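Local coordinates for chitin deacetylase 1 (Bombyx mori, PDB 5ZNT), which hydrolyses the N-acetamido groups of N-acetylglucosamine units in chitin, with zinc as cofactor, to give chitosan and acetate, at residues Ile42-Ala47 and Leu267-Ala272; Gly95-Val100 and Phe300-Gln305; Met211-Leu216 and Gly230-Asp235. All coordinates share one frame; numbering follows the deposited sequence.

Contact 1. Residues Ile42-Ala47 and Leu267-Ala272; sequences ITFDDA and LYFHAA. With ZN (zinc ion), chain C.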
loop_
_atom_site.group_PDB
_atom_site.type_symbol
_atom_site.label_atom_id
_atom_site.label_comp_id
_atom_site.label_asym_id
_atom_site.label_seq_id
_atom_site.Cartn_x
_atom_site.Cartn_y
_atom_site.Cartn_z
ATOM N N ILE A 42 0.136 -0.800 -7.579
ATOM C CA ILE A 42 -1.263 -0.425 -7.455
ATOM C C ILE A 42 -1.720 -0.734 -6.036
ATOM O O ILE A 42 -1.495 -1.840 -5.536
ATOM C CB ILE A 42 -2.114 -1.204 -8.465
ATOM C CG1 ILE A 42 -1.701 -0.880 -9.902
ATOM C CG2 ILE A 42 -3.602 -0.936 -8.227
ATOM C CD1 ILE A 42 -2.284 -1.908 -10.895
ATOM N N THR A 43 -2.360 0.235 -5.376
ATOM C CA THR A 43 -2.919 -0.011 -4.051
ATOM C C THR A 43 -4.358 0.474 -4.005
ATOM O O THR A 43 -4.774 1.321 -4.801
ATOM C CB THR A 43 -2.110 0.667 -2.920
ATOM O OG1 THR A 43 -2.350 2.087 -2.923
ATOM C CG2 THR A 43 -0.594 0.416 -3.082
ATOM N N PHE A 44 -5.112 -0.074 -3.038
ATOM C CA PHE A 44 -6.483 0.325 -2.748
ATOM C C PHE A 44 -6.658 0.492 -1.245
ATOM O O PHE A 44 -6.272 -0.396 -0.472
ATOM C CB PHE A 44 -7.476 -0.720 -3.275
ATOM C CG PHE A 44 -7.400 -0.904 -4.752
ATOM C CD1 PHE A 44 -7.995 0.018 -5.604
ATOM C CD2 PHE A 44 -6.700 -1.977 -5.292
ATOM C CE1 PHE A 44 -7.897 -0.141 -6.986
ATOM C CE2 PHE A 44 -6.615 -2.140 -6.667
ATOM C CZ PHE A 44 -7.222 -1.227 -7.504
ATOM N N ASP A 45 -7.262 1.593 -0.847
ATOM C CA ASP A 45 -7.493 1.783 0.558
ATOM C C ASP A 45 -8.915 1.402 0.881
ATOM O O ASP A 45 -9.782 1.224 0.001
ATOM C CB ASP A 45 -7.093 3.184 0.992
ATOM C CG ASP A 45 -5.601 3.418 0.926
ATOM O OD1 ASP A 45 -4.874 2.509 0.474
ATOM O OD2 ASP A 45 -5.164 4.526 1.319
ATOM N N ASP A 46 -9.103 1.299 2.183
ATOM C CA ASP A 46 -10.363 1.227 2.879
ATOM C C ASP A 46 -11.099 -0.052 2.519
ATOM O O ASP A 46 -10.556 -0.858 1.906
ATOM C CB ASP A 46 -11.380 2.360 2.529
ATOM C CG ASP A 46 -10.841 3.802 2.646
ATOM O OD1 ASP A 46 -9.791 3.976 3.218
ATOM O OD2 ASP A 46 -11.568 4.698 2.131
ATOM N N ALA A 47 -12.308 -0.212 2.989
ATOM C CA ALA A 47 -12.995 -1.488 3.079
ATOM C C ALA A 47 -13.027 -2.331 1.812
ATOM O O ALA A 47 -13.026 -1.824 0.769
ATOM C CB ALA A 47 -14.387 -1.316 3.659
ATOM N N LEU A 267 0.611 3.865 -7.633
ATOM C CA LEU A 267 -0.702 4.287 -8.102
ATOM C C LEU A 267 -1.721 3.943 -7.011
ATOM O O LEU A 267 -2.178 2.797 -6.890
ATOM C CB LEU A 267 -1.045 3.636 -9.438
ATOM C CG LEU A 267 0.020 3.872 -10.530
ATOM C CD1 LEU A 267 -0.406 3.117 -11.813
ATOM C CD2 LEU A 267 0.171 5.381 -10.800
ATOM N N TYR A 268 -2.075 4.938 -6.212
ATOM C CA TYR A 268 -2.785 4.711 -4.954
ATOM C C TYR A 268 -4.241 5.114 -5.128
ATOM O O TYR A 268 -4.544 6.301 -5.257
ATOM C CB TYR A 268 -2.128 5.499 -3.826
ATOM C CG TYR A 268 -0.624 5.344 -3.749
ATOM C CD1 TYR A 268 -0.044 4.087 -3.638
ATOM C CD2 TYR A 268 0.210 6.452 -3.773
ATOM C CE1 TYR A 268 1.327 3.933 -3.513
ATOM C CE2 TYR A 268 1.587 6.309 -3.680
ATOM C CZ TYR A 268 2.137 5.051 -3.550
ATOM O OH TYR A 268 3.507 4.912 -3.441
ATOM N N PHE A 269 -5.141 4.127 -5.135
ATOM C CA PHE A 269 -6.545 4.350 -5.467
ATOM C C PHE A 269 -7.480 4.169 -4.280
ATOM O O PHE A 269 -7.175 3.478 -3.299
ATOM C CB PHE A 269 -7.026 3.386 -6.559
ATOM C CG PHE A 269 -6.384 3.605 -7.901
ATOM C CD1 PHE A 269 -6.875 4.560 -8.774
ATOM C CD2 PHE A 269 -5.306 2.831 -8.296
ATOM C CE1 PHE A 269 -6.289 4.743 -10.035
ATOM C CE2 PHE A 269 -4.701 3.012 -9.540
ATOM C CZ PHE A 269 -5.182 3.970 -10.406
ATOM N N HIS A 270 -8.661 4.770 -4.420
ATOM C CA HIS A 270 -9.882 4.315 -3.760
ATOM C C HIS A 270 -10.757 3.680 -4.819
ATOM O O HIS A 270 -10.979 4.281 -5.874
ATOM C CB HIS A 270 -10.643 5.460 -3.098
ATOM C CG HIS A 270 -9.882 6.110 -1.995
ATOM N ND1 HIS A 270 -9.018 7.160 -2.214
ATOM C CD2 HIS A 270 -9.837 5.852 -0.664
ATOM C CE1 HIS A 270 -8.487 7.534 -1.062
ATOM N NE2 HIS A 270 -8.970 6.761 -0.107
ATOM N N ALA A 271 -11.246 2.472 -4.533
ATOM C CA ALA A 271 -12.094 1.766 -5.487
ATOM C C ALA A 271 -13.251 2.634 -5.951
ATOM O O ALA A 271 -13.591 2.646 -7.140
ATOM C CB ALA A 271 -12.631 0.484 -4.859
ATOM N N ALA A 272 -13.871 3.374 -5.029
ATOM C CA ALA A 272 -15.067 4.129 -5.392
ATOM C C ALA A 272 -14.774 5.147 -6.499
ATOM O O ALA A 272 -15.627 5.413 -7.355
ATOM C CB ALA A 272 -15.632 4.823 -4.147
HETATM ZN ZN ZN C . -8.650 5.595 4.010
HETATM O O HOH W 1 -4.652 3.246 -2.132
HETATM O O HOH W 2 -7.234 6.160 2.293
HETATM O O HOH W 3 -10.058 6.877 3.012
HETATM O O HOH W 4 -7.311 7.445 4.313
#
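Ile42-Phe44 pairs with Leu267-Phe269 as parallel neighbours in the central sheet of the carbohydrate esterase 4 deacetylase domain, a distorted beta/alpha barrel that holds zinc at the C-terminal ends of its strands. The tight part is the buried pairing itself. Thr43 N donates to Leu267 O at 3.0 Å, and Phe269 N returns a bond to Thr43 O at 2.8 Å. Phe269 O then takes the N-H of Asp45.

On the face built by Ile42, Phe44, Leu267 and Phe269, the two phenylalanine rings lie side by side and point the same way. Their planes are 28° apart but slid so far that the rings barely overlap; the closest touch of these side chains is instead Phe44 CD1 on Phe269 CB, at 3.6 Å. On the other face, Thr43 OG1 sits between its own backbone N and carbonyl carbon (chi1 74°), which brings it to the edge of the Tyr268 ring, 3.1 Å from CD1. Arg146 reaches three side chains of this face: it bonds Thr43 OG1, forms a salt bridge with Asp45 OD1 and makes a cation-pi contact with Tyr268.

Toward the C-terminal ends, beyond the last backbone bond, water and metal fill the contact; a further water joins Thr43 OG1 to Phe269 O. His270, at the N-cap of helix 271-276, presents a ring edge to Asp46, CD2 lying 3.5 Å from OD2 with ring and carboxylate planes 56° apart. Asp235 bonds ND1, which helps to set the rotation of the imidazole, while NE2 shares a zinc-bound water with Asp45 OD2. His101, His105 and three waters complete the metal shell. Asp46 divides its carboxylate: OD1 binds zinc at 2.1 Å, and OD2 accepts from one of the zinc waters at 2.8 Å.

Contact 2. Residues Gly95-Val100 and Phe300-Gln305; sequences GHEIAV and FVTMTQ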
loop_
_atom_site.group_PDB
_atom_site.type_symbol
_atom_site.label_atom_id
_atom_site.label_comp_id
_atom_site.label_asym_id
_atom_site.label_seq_id
_atom_site.Cartn_x
_atom_site.Cartn_y
_atom_site.Cartn_z
ATOM N N GLY A 95 -3.265 -14.003 -4.122
ATOM C CA GLY A 95 -1.905 -13.509 -4.197
ATOM C C GLY A 95 -1.742 -12.010 -4.055
ATOM O O GLY A 95 -0.617 -11.512 -4.202
ATOM N N HIS A 96 -2.820 -11.270 -3.806
ATOM C CA HIS A 96 -2.671 -9.860 -3.489
ATOM C C HIS A 96 -2.275 -9.699 -2.025
ATOM O O HIS A 96 -2.532 -10.565 -1.186
ATOM C CB HIS A 96 -3.958 -9.103 -3.798
ATOM C CG HIS A 96 -4.424 -9.299 -5.210
ATOM N ND1 HIS A 96 -3.815 -8.682 -6.283
ATOM C CD2 HIS A 96 -5.406 -10.072 -5.724
ATOM C CE1 HIS A 96 -4.419 -9.052 -7.398
ATOM N NE2 HIS A 96 -5.384 -9.902 -7.087
ATOM N N GLU A 97 -1.614 -8.593 -1.732
ATOM C CA GLU A 97 -1.127 -8.340 -0.387
ATOM C C GLU A 97 -2.207 -7.648 0.431
ATOM O O GLU A 97 -2.890 -6.754 -0.069
ATOM C CB GLU A 97 0.133 -7.471 -0.421
ATOM C CG GLU A 97 0.603 -7.082 0.981
ATOM C CD GLU A 97 1.953 -6.367 1.002
ATOM O OE1 GLU A 97 2.573 -6.220 -0.074
ATOM O OE2 GLU A 97 2.390 -5.973 2.114
ATOM N N ILE A 98 -2.359 -8.067 1.689
ATOM C CA ILE A 98 -3.289 -7.429 2.619
ATOM C C ILE A 98 -2.462 -6.677 3.645
ATOM O O ILE A 98 -1.590 -7.268 4.285
ATOM C CB ILE A 98 -4.202 -8.450 3.313
ATOM C CG1 ILE A 98 -5.012 -9.220 2.282
ATOM C CG2 ILE A 98 -5.126 -7.731 4.336
ATOM C CD1 ILE A 98 -5.926 -8.348 1.408
ATOM N N ALA A 99 -2.731 -5.379 3.798
ATOM C CA ALA A 99 -2.051 -4.525 4.772
ATOM C C ALA A 99 -3.115 -3.813 5.600
ATOM O O ALA A 99 -4.310 -3.911 5.304
ATOM C CB ALA A 99 -1.129 -3.497 4.073
ATOM N N VAL A 100 -2.709 -3.087 6.659
ATOM C CA VAL A 100 -3.697 -2.517 7.582
ATOM C C VAL A 100 -3.819 -1.019 7.372
ATOM O O VAL A 100 -2.836 -0.317 7.083
ATOM C CB VAL A 100 -3.405 -2.836 9.061
ATOM C CG1 VAL A 100 -3.267 -4.354 9.274
ATOM C CG2 VAL A 100 -2.186 -2.082 9.589
ATOM N N PHE A 300 3.855 -5.231 -12.232
ATOM C CA PHE A 300 2.883 -4.792 -11.224
ATOM C C PHE A 300 2.984 -5.748 -10.049
ATOM O O PHE A 300 2.609 -6.920 -10.165
ATOM C CB PHE A 300 1.473 -4.787 -11.804
ATOM C CG PHE A 300 1.280 -3.788 -12.908
ATOM C CD1 PHE A 300 1.697 -4.077 -14.197
ATOM C CD2 PHE A 300 0.681 -2.558 -12.658
ATOM C CE1 PHE A 300 1.533 -3.154 -15.219
ATOM C CE2 PHE A 300 0.489 -1.639 -13.687
ATOM C CZ PHE A 300 0.930 -1.932 -14.960
ATOM N N VAL A 301 3.518 -5.256 -8.926
ATOM C CA VAL A 301 3.854 -6.078 -7.776
ATOM C C VAL A 301 3.261 -5.481 -6.498
ATOM O O VAL A 301 2.868 -4.310 -6.445
ATOM C CB VAL A 301 5.388 -6.227 -7.634
ATOM C CG1 VAL A 301 5.977 -6.991 -8.849
ATOM C CG2 VAL A 301 6.025 -4.853 -7.517
ATOM N N THR A 302 3.228 -6.302 -5.448
ATOM C CA THR A 302 2.818 -5.817 -4.135
ATOM C C THR A 302 3.922 -4.974 -3.506
ATOM O O THR A 302 5.077 -4.974 -3.943
ATOM C CB THR A 302 2.486 -6.976 -3.203
ATOM O OG1 THR A 302 3.693 -7.659 -2.847
ATOM C CG2 THR A 302 1.534 -7.971 -3.870
ATOM N N MET A 303 3.567 -4.289 -2.418
ATOM C CA MET A 303 4.563 -3.508 -1.683
ATOM C C MET A 303 5.631 -4.404 -1.084
ATOM O O MET A 303 6.823 -4.083 -1.128
ATOM C CB MET A 303 3.891 -2.705 -0.576
ATOM C CG MET A 303 2.743 -1.885 -1.052
ATOM S SD MET A 303 3.377 -0.373 -1.741
ATOM C CE MET A 303 2.840 0.728 -0.522
ATOM N N THR A 304 5.213 -5.506 -0.448
ATOM C CA THR A 304 6.184 -6.453 0.087
ATOM C C THR A 304 7.126 -6.937 -1.011
ATOM O O THR A 304 8.330 -7.095 -0.780
ATOM C CB THR A 304 5.465 -7.634 0.742
ATOM O OG1 THR A 304 4.846 -7.195 1.955
ATOM C CG2 THR A 304 6.444 -8.795 1.072
ATOM N N GLN A 305 6.602 -7.141 -2.226
ATOM C CA GLN A 305 7.448 -7.601 -3.324
ATOM C C GLN A 305 8.466 -6.540 -3.745
ATOM O O GLN A 305 9.566 -6.892 -4.193
ATOM C CB GLN A 305 6.577 -8.031 -4.504
ATOM C CG GLN A 305 5.993 -9.411 -4.280
ATOM C CD GLN A 305 4.933 -9.801 -5.271
ATOM O OE1 GLN A 305 4.443 -8.980 -6.050
ATOM N NE2 GLN A 305 4.582 -11.081 -5.268
#
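The carboxylate of Glu97 grips Thr304 by two bonds, its side chain crossing that of the threonine at about a right angle. Thr304 N donates to Glu97 OE1 at 2.8 Å in a nearly straight bond (172°), directed to the syn lone pair. The hydroxyl behaves differently: Thr304 OG1 gives its hydrogen to Glu97 OE2 at 2.7 Å from above the carboxylate plane, 52° out of it. OE2 is also bonded by Tyr168 OH. Beneath these polar tips, Glu97 CB rests on the side chain of Thr302, 3.7 Å from its CB.

Glu97 reaches this far because its chain is extended, with CG opposite the backbone N across the CA-CB bond (chi1 175°). The target is the first turn of helix 303-311, where Thr302 and Gln305 form a capping box: Gln305 N donates to Thr302 OG1, and Thr302 N to Gln305 OE1, each at 3.0 Å. Glu97 thus adds an acceptor from a neighbouring strand to this helix start, and the positive end of the helix dipole would probably favour its negative charge.

Farther out, Ala74 and Tyr76, at the start of strand 75-78, hydrogen-bond the backbone of Glu97, and Thr75 OG1 accepts from Met303 N. Gly95, with its positive phi, ends the preceding helix 85-93 in a Schellman motif and turns the chain into the strand.

Contact 3. Residues Met211-Leu216 and Gly230-Asp235; sequences MVMNEL and GCAMVD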
loop_
_atom_site.group_PDB
_atom_site.type_symbol
_atom_site.label_atom_id
_atom_site.label_comp_id
_atom_site.label_asym_id
_atom_site.label_seq_id
_atom_site.Cartn_x
_atom_site.Cartn_y
_atom_site.Cartn_z
ATOM N N MET A 211 7.713 2.674 2.426
ATOM C CA MET A 211 7.316 2.616 1.020
ATOM C C MET A 211 6.811 3.999 0.643
ATOM O O MET A 211 5.610 4.269 0.588
ATOM C CB MET A 211 6.259 1.542 0.793
ATOM C CG MET A 211 6.829 0.129 0.850
ATOM S SD MET A 211 8.063 -0.201 -0.451
ATOM C CE MET A 211 7.118 0.138 -1.947
ATOM N N VAL A 212 7.770 4.890 0.361
ATOM C CA VAL A 212 7.461 6.308 0.283
ATOM C C VAL A 212 6.475 6.562 -0.841
ATOM O O VAL A 212 6.496 5.896 -1.888
ATOM C CB VAL A 212 8.763 7.120 0.108
ATOM C CG1 VAL A 212 9.502 6.733 -1.195
ATOM C CG2 VAL A 212 8.499 8.618 0.166
ATOM N N MET A 213 5.580 7.516 -0.622
ATOM C CA MET A 213 4.521 7.839 -1.573
ATOM C C MET A 213 4.974 9.075 -2.346
ATOM O O MET A 213 4.764 10.207 -1.915
ATOM C CB MET A 213 3.190 8.063 -0.853
ATOM C CG MET A 213 2.692 6.817 -0.085
ATOM S SD MET A 213 1.175 7.127 0.896
ATOM C CE MET A 213 -0.061 7.304 -0.373
ATOM N N ASN A 214 5.613 8.845 -3.498
ATOM C CA ASN A 214 6.000 9.950 -4.369
ATOM C C ASN A 214 4.765 10.626 -4.929
ATOM O O ASN A 214 3.889 9.965 -5.489
ATOM C CB ASN A 214 6.861 9.449 -5.530
ATOM C CG ASN A 214 8.230 9.020 -5.097
ATOM O OD1 ASN A 214 9.080 9.854 -4.786
ATOM N ND2 ASN A 214 8.468 7.707 -5.083
ATOM N N GLU A 215 4.702 11.952 -4.815
ATOM C CA GLU A 215 3.633 12.671 -5.489
ATOM C C GLU A 215 3.753 12.486 -6.994
ATOM O O GLU A 215 4.848 12.360 -7.539
ATOM C CB GLU A 215 3.689 14.160 -5.158
ATOM C CG GLU A 215 3.274 14.495 -3.738
ATOM C CD GLU A 215 3.208 16.002 -3.531
ATOM O OE1 GLU A 215 4.001 16.726 -4.178
ATOM O OE2 GLU A 215 2.365 16.450 -2.739
ATOM N N LEU A 216 2.613 12.453 -7.663
ATOM C CA LEU A 216 2.589 12.387 -9.110
ATOM C C LEU A 216 2.413 13.800 -9.669
ATOM O O LEU A 216 1.875 14.685 -9.001
ATOM C CB LEU A 216 1.468 11.464 -9.598
ATOM C CG LEU A 216 1.755 9.943 -9.705
ATOM C CD1 LEU A 216 2.542 9.389 -8.564
ATOM C CD2 LEU A 216 0.442 9.171 -9.840
ATOM N N GLY A 230 2.113 18.482 -6.558
ATOM C CA GLY A 230 1.840 17.119 -6.977
ATOM C C GLY A 230 0.640 16.542 -6.234
ATOM O O GLY A 230 -0.061 17.224 -5.486
ATOM N N CYS A 231 0.407 15.242 -6.442
ATOM C CA CYS A 231 -0.681 14.573 -5.731
ATOM C C CYS A 231 -0.289 13.122 -5.494
ATOM O O CYS A 231 0.230 12.464 -6.402
ATOM C CB CYS A 231 -2.006 14.658 -6.509
ATOM S SG CYS A 231 -1.870 14.234 -8.281
ATOM N N ALA A 232 -0.511 12.634 -4.272
ATOM C CA ALA A 232 -0.108 11.267 -3.950
ATOM C C ALA A 232 -1.247 10.284 -4.219
ATOM O O ALA A 232 -1.096 9.358 -5.021
ATOM C CB ALA A 232 0.385 11.188 -2.497
ATOM N N MET A 233 -2.394 10.476 -3.577
ATOM C CA MET A 233 -3.568 9.680 -3.911
ATOM C C MET A 233 -4.106 10.128 -5.256
ATOM O O MET A 233 -4.267 11.330 -5.504
ATOM C CB MET A 233 -4.649 9.819 -2.838
ATOM C CG MET A 233 -4.188 9.475 -1.422
ATOM S SD MET A 233 -3.619 7.758 -1.275
ATOM C CE MET A 233 -5.108 6.885 -1.786
ATOM N N VAL A 234 -4.403 9.161 -6.126
ATOM C CA VAL A 234 -4.864 9.515 -7.465
ATOM C C VAL A 234 -6.111 10.387 -7.393
ATOM O O VAL A 234 -6.236 11.372 -8.129
ATOM C CB VAL A 234 -5.100 8.250 -8.309
ATOM C CG1 VAL A 234 -5.646 8.625 -9.674
ATOM C CG2 VAL A 234 -3.795 7.482 -8.454
ATOM N N ASP A 235 -7.039 10.073 -6.487
ATOM C CA ASP A 235 -8.264 10.868 -6.442
ATOM C C ASP A 235 -8.050 12.264 -5.864
ATOM O O ASP A 235 -8.971 13.087 -5.922
ATOM C CB ASP A 235 -9.329 10.142 -5.626
ATOM C CG ASP A 235 -8.782 9.618 -4.338
ATOM O OD1 ASP A 235 -8.266 8.466 -4.360
ATOM O OD2 ASP A 235 -8.797 10.385 -3.338
HETATM O O HOH W 5 4.267 19.281 -4.412
#
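Leu216 and Cys231 form a single antiparallel bridge, a hydrogen-bonded pair that closes the loop following strand 209-214 of the deacetylase domain. Leu216 N points at Cys231 O at 2.7 Å in an almost linear bond (176°), and Cys231 N answers to Leu216 O at 3.0 Å. A disulfide from Cys231 to Cys237 ties the second segment to the chain that follows it.

Glu215 lies along this bridge, its extended side chain laid against the backbone of Gly230 and Cys231. Its CB comes within 3.7 Å of Cys231 N, and CG follows the same chain at 4.0 Å from that nitrogen. CD then passes the peptide carbon, 3.8 Å from Gly230 C. At the tip, OE1 accepts from a water at 2.6 Å, and this water in turn accepts from Gly230 N at 3.1 Å; OE1 also receives Leu176 N. The other oxygen, OE2, is bonded by His195 NE2. Both oxygens of this buried carboxylate are therefore satisfied. Were Glu215 an alanine, His195 NE2 and Leu176 N would probably be left without their acceptor, and the water beside Gly230 N would lose one of its holds. Gly230 suits the tight fit, since a CB on it would run into Glu215 CB and Leu216 O.

On the way towards the zinc site the contact turns apolar. The end of Met213 meets Ala232 and Met233, and its side chain also lies against Tyr268 and Arg146. Met213 bends at its last torsion (chi3 71°), bringing its terminal methyl to the sulfur of the other methionine, with CE 3.7 Å from Met233 SD.

Overall arrangement
Contacts 1 and 2 both reach the parallel sheet, with strand 75-78 lying between strands 38-45 and 97-100; their centres are about 12 Å apart, and Ile42 CD1 packs on Phe300 CD2 at 3.5 Å. Contact 3 closes within the chain between the two halves of each of the others. It joins contact 1 directly, Val234 N probably bonding Tyr268 O at 3.0 Å. Contacts 2 and 3 have centres about 17 Å apart, yet Met303 CE packs on Met211 CB at 3.8 Å. Contact 1 holds the zinc ligand; the side chain of Met233 in contact 3 comes within about 7 Å of the metal and that of Met303 in contact 2 within about 13 Å.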